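Local structure of replication protein B (Plasmid RSF1010, 3H20) at residues 74-79 with 107-112; 90-95 with 176-181. The protein acts as a primase in the replication of plasmid RSF1010, making short primers on single-stranded DNA from nucleoside triphosphates. All coordinates share one frame; numbering follows the deposited sequence.

Interaction 1 pairs two strands inside the primase N-terminal domain, and interaction 2 is a surface contact between two loop segments beside strand 104-110 of that sheet. Their centres lie about 10 Å apart. Both segments of interaction 2 touch strand 104-110 directly. Ala95 N lies 2.7 Å from Trp108 O, and Ala176 N lies 2.9 Å from Lys110 O; both are probable hydrogen bonds. The methyl of Ala176 also packs on Val109, with Ala176 CB 3.8 Å from Val109 CG1. The bound diphosphate lies about 8 Å from the side chain of Leu75 in interaction 1. Tyr62, Arg145, Asn151 and Lys153 line its pocket, and none of them belongs to either contact.

Interaction 1 (74-79 with 107-112); sequences VLVDDL and AWVKVA
Val74 and Val109 pair through their backbones, as do Val76 and Ala107. Each is an antiparallel hydrogen-bonded pair with two bonds. Val74 N gives to Val109 O, and Val109 N gives back to Val74 O at 2.8 Å. Val76 N reaches Ala107 O at 2.8 Å. Ala107 N returns to Val76 O at 2.9 Å. CA-H...O contacts fill in between, including Trp108 CA to Val74 O at 3.4 Å.

Leu75 and Trp108 form the non-hydrogen-bonded pair. Their side chains share one face of the sheet. Trp108 CG stands beside its backbone N (chi1 -67°), which lays the ring across Leu75. Leu75 CG is anti to its own backbone N (chi1 180°), and from there CD1 reaches over the indole face in a CH-pi contact, 3.9 Å from the centroid of the Trp108 five-membered ring. Leu75 CB sits over the same face, above the six-membered ring, 3.8 Å from Trp108 CZ3.

The other face carries Val74, Val76, Ala107 and Val109. Val76 CG2 meets Val109 CG2 at 4.2 Å. Leu79 CD1 reaches the methyl CB of Ala107 at 3.9 Å. Helices 117-130 and 81-89 cover this apolar side.

Past the pairs, Asp78 and Leu79 both face Tyr105, a G1 beta bulge. The whole is an edge pairing in an antiparallel four-stranded sheet: strand 73-79 is outermost in the sheet, as counted within this chain, and 104-110 is its inner neighbour.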
# COMPACT_ATOMS: atom_id res chain seq x y z
N VAL A 74 7.38 13.67 -9.47
CA VAL A 74 6.50 13.30 -8.34
C VAL A 74 5.29 14.24 -8.28
O VAL A 74 5.46 15.46 -8.18
CB VAL A 74 7.29 13.34 -6.99
CG1 VAL A 74 6.37 13.08 -5.80
CG2 VAL A 74 8.40 12.28 -7.02
N LEU A 75 4.09 13.67 -8.32
CA LEU A 75 2.84 14.45 -8.24
C LEU A 75 2.45 14.84 -6.81
O LEU A 75 2.43 13.98 -5.92
CB LEU A 75 1.66 13.67 -8.87
CG LEU A 75 0.27 14.33 -8.87
CD1 LEU A 75 0.25 15.55 -9.79
CD2 LEU A 75 -0.84 13.36 -9.27
N VAL A 76 2.12 16.12 -6.63
CA VAL A 76 1.55 16.64 -5.37
C VAL A 76 0.18 17.28 -5.66
O VAL A 76 0.07 18.23 -6.44
CB VAL A 76 2.50 17.69 -4.72
CG1 VAL A 76 2.07 17.98 -3.28
CG2 VAL A 76 3.95 17.21 -4.73
N ASP A 77 -0.87 16.75 -5.02
CA ASP A 77 -2.27 17.02 -5.38
C ASP A 77 -2.98 17.89 -4.32
O ASP A 77 -2.60 17.85 -3.14
CB ASP A 77 -2.99 15.67 -5.52
CG ASP A 77 -4.30 15.76 -6.29
OD1 ASP A 77 -4.51 16.74 -7.03
OD2 ASP A 77 -5.12 14.83 -6.14
N ASP A 78 -3.98 18.66 -4.74
CA ASP A 78 -4.86 19.44 -3.83
C ASP A 78 -4.13 20.56 -3.08
O ASP A 78 -4.26 20.69 -1.86
CB ASP A 78 -5.64 18.51 -2.87
CG ASP A 78 -6.94 19.13 -2.32
OD1 ASP A 78 -7.59 19.94 -3.02
OD2 ASP A 78 -7.34 18.77 -1.19
N LEU A 79 -3.38 21.39 -3.82
CA LEU A 79 -2.60 22.49 -3.25
C LEU A 79 -3.28 23.86 -3.47
O LEU A 79 -3.93 24.08 -4.48
CB LEU A 79 -1.20 22.53 -3.90
CG LEU A 79 -0.26 21.34 -3.66
CD1 LEU A 79 0.85 21.34 -4.70
CD2 LEU A 79 0.32 21.36 -2.24
N ALA A 107 0.94 20.04 -8.55
CA ALA A 107 2.32 20.28 -8.98
C ALA A 107 3.04 18.96 -9.26
O ALA A 107 2.83 17.98 -8.55
CB ALA A 107 3.08 21.08 -7.90
N TRP A 108 3.87 18.94 -10.30
CA TRP A 108 4.81 17.85 -10.50
C TRP A 108 6.18 18.38 -10.11
O TRP A 108 6.62 19.41 -10.62
CB TRP A 108 4.85 17.39 -11.97
CG TRP A 108 3.55 16.73 -12.47
CD1 TRP A 108 2.49 17.36 -13.04
CD2 TRP A 108 3.25 15.33 -12.50
NE1 TRP A 108 1.52 16.45 -13.39
CE2 TRP A 108 1.97 15.19 -13.08
CE3 TRP A 108 3.93 14.18 -12.08
CZ2 TRP A 108 1.35 13.95 -13.26
CZ3 TRP A 108 3.31 12.94 -12.25
CH2 TRP A 108 2.04 12.84 -12.83
N VAL A 109 6.85 17.70 -9.17
CA VAL A 109 8.19 18.09 -8.72
C VAL A 109 9.20 17.09 -9.30
O VAL A 109 9.05 15.87 -9.10
CB VAL A 109 8.29 18.11 -7.17
CG1 VAL A 109 9.71 18.48 -6.68
CG2 VAL A 109 7.23 19.04 -6.55
N LYS A 110 10.22 17.60 -10.00
CA LYS A 110 11.29 16.79 -10.56
C LYS A 110 12.42 16.73 -9.53
O LYS A 110 13.05 17.75 -9.21
CB LYS A 110 11.83 17.38 -11.87
CG LYS A 110 12.95 16.51 -12.52
CD LYS A 110 13.41 17.04 -13.88
CE LYS A 110 14.57 16.17 -14.40
NZ LYS A 110 15.01 16.51 -15.79
N VAL A 111 12.68 15.53 -9.00
CA VAL A 111 13.73 15.36 -7.99
C VAL A 111 15.07 14.86 -8.54
O VAL A 111 16.10 14.99 -7.88
CB VAL A 111 13.26 14.43 -6.83
CG1 VAL A 111 12.08 15.07 -6.09
CG2 VAL A 111 12.90 13.02 -7.36
N ALA A 112 15.04 14.28 -9.75
CA ALA A 112 16.22 13.66 -10.37
C ALA A 112 15.92 13.40 -11.84
O ALA A 112 14.77 13.46 -12.25
CB ALA A 112 16.56 12.33 -9.67

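Interaction 2 (90-95 with 176-181); sequences EGREPA and ATAGPA
Glu93 grips Thr177 with both carboxylate oxygens. Glu93 OE1 accepts the backbone N-H of Thr177 at 2.8 Å, and Glu93 OE2 accepts the hydroxyl, with Thr177 OG1 at 2.7 Å. Both donors come from the syn side, the N-H 30° out of the carboxylate plane. The glutamate chain bends at chi2 (92°), which swings the carboxylate across to Thr177. Thr177 OG1 stands beside its own backbone N (chi1 -58°), and one residue offers both donors.

A backbone bond joins the loops as well. Ala178 N gives to Gly91 O at 2.8 Å. Gly91 has positive phi and is the C-prime residue of the Schellman motif that ends helix 81-89. Ala178 is the N-cap residue of helix 179-206.

The remaining contacts set alanine methyls against polar atoms. Gly91 O meets two of them, Ala178 CB at 3.1 Å and Ala176 CB at 3.4 Å. Arg92 NH1 is held by Glu90 O at 2.9 Å; the Ala178 methyl only packs beside it. Arg92 NH2 makes a salt bridge with Glu130.

Two bonds from one residue should fix the rotation of the Glu93 carboxylate. With the Ala178 bond, they join the loop after helix 81-89 to the turn leading into helix 179-206, where a negative charge near the helix start is probably favourable.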
# COMPACT_ATOMS: atom_id res chain seq x y z
N GLU A 90 11.21 26.74 -0.17
CA GLU A 90 11.84 25.62 0.53
C GLU A 90 12.59 24.67 -0.42
O GLU A 90 13.04 23.59 -0.02
CB GLU A 90 10.78 24.84 1.33
CG GLU A 90 10.21 25.68 2.50
CD GLU A 90 8.95 25.10 3.15
OE1 GLU A 90 8.60 23.92 2.90
OE2 GLU A 90 8.30 25.83 3.93
N GLY A 91 12.77 25.09 -1.68
CA GLY A 91 13.51 24.28 -2.64
C GLY A 91 12.74 23.09 -3.21
O GLY A 91 13.34 22.19 -3.81
N ARG A 92 11.42 23.10 -3.05
CA ARG A 92 10.53 22.12 -3.71
C ARG A 92 9.84 22.79 -4.92
O ARG A 92 8.61 22.68 -5.08
CB ARG A 92 9.48 21.57 -2.73
CG ARG A 92 9.99 20.50 -1.74
CD ARG A 92 10.89 21.08 -0.65
NE ARG A 92 11.00 20.14 0.47
CZ ARG A 92 12.02 20.07 1.32
NH1 ARG A 92 13.05 20.92 1.22
NH2 ARG A 92 12.00 19.16 2.29
N GLU A 93 10.63 23.47 -5.74
CA GLU A 93 10.08 24.21 -6.89
C GLU A 93 9.42 23.22 -7.85
O GLU A 93 10.02 22.21 -8.22
CB GLU A 93 11.18 24.98 -7.66
CG GLU A 93 12.00 25.99 -6.84
CD GLU A 93 13.28 25.40 -6.24
OE1 GLU A 93 13.36 24.16 -6.04
OE2 GLU A 93 14.20 26.19 -5.95
N PRO A 94 8.18 23.51 -8.26
CA PRO A 94 7.46 22.67 -9.22
C PRO A 94 8.14 22.68 -10.59
O PRO A 94 8.62 23.72 -11.04
CB PRO A 94 6.09 23.34 -9.31
CG PRO A 94 5.92 24.00 -7.98
CD PRO A 94 7.29 24.46 -7.57
N ALA A 95 8.17 21.52 -11.24
CA ALA A 95 8.55 21.44 -12.65
C ALA A 95 7.40 21.89 -13.54
O ALA A 95 7.62 22.38 -14.65
CB ALA A 95 8.98 20.03 -13.00
N ALA A 176 14.03 20.43 -8.94
CA ALA A 176 13.92 21.21 -7.69
C ALA A 176 15.29 21.36 -7.02
O ALA A 176 16.11 20.45 -7.11
CB ALA A 176 12.93 20.55 -6.74
N THR A 177 15.54 22.51 -6.39
CA THR A 177 16.79 22.70 -5.61
C THR A 177 17.04 21.57 -4.60
O THR A 177 18.17 21.08 -4.46
CB THR A 177 16.80 24.07 -4.88
OG1 THR A 177 16.65 25.12 -5.84
CG2 THR A 177 18.10 24.28 -4.10
N ALA A 178 15.97 21.15 -3.92
CA ALA A 178 16.02 20.09 -2.90
C ALA A 178 15.91 18.68 -3.46
O ALA A 178 15.83 17.72 -2.70
CB ALA A 178 14.92 20.32 -1.85
N GLY A 179 15.90 18.55 -4.79
CA GLY A 179 15.79 17.22 -5.43
C GLY A 179 16.81 16.19 -4.93
O GLY A 179 16.41 15.15 -4.39
N PRO A 180 18.12 16.45 -5.14
CA PRO A 180 19.13 15.52 -4.61
C PRO A 180 18.95 15.23 -3.11
O PRO A 180 19.09 14.07 -2.70
CB PRO A 180 20.44 16.26 -4.88
CG PRO A 180 20.14 17.09 -6.07
CD PRO A 180 18.74 17.55 -5.89
N ALA A 181 18.62 16.25 -2.32
CA ALA A 181 18.38 16.10 -0.87
C ALA A 181 17.17 15.23 -0.52
O ALA A 181 17.20 14.47 0.45
CB ALA A 181 18.28 17.49 -0.20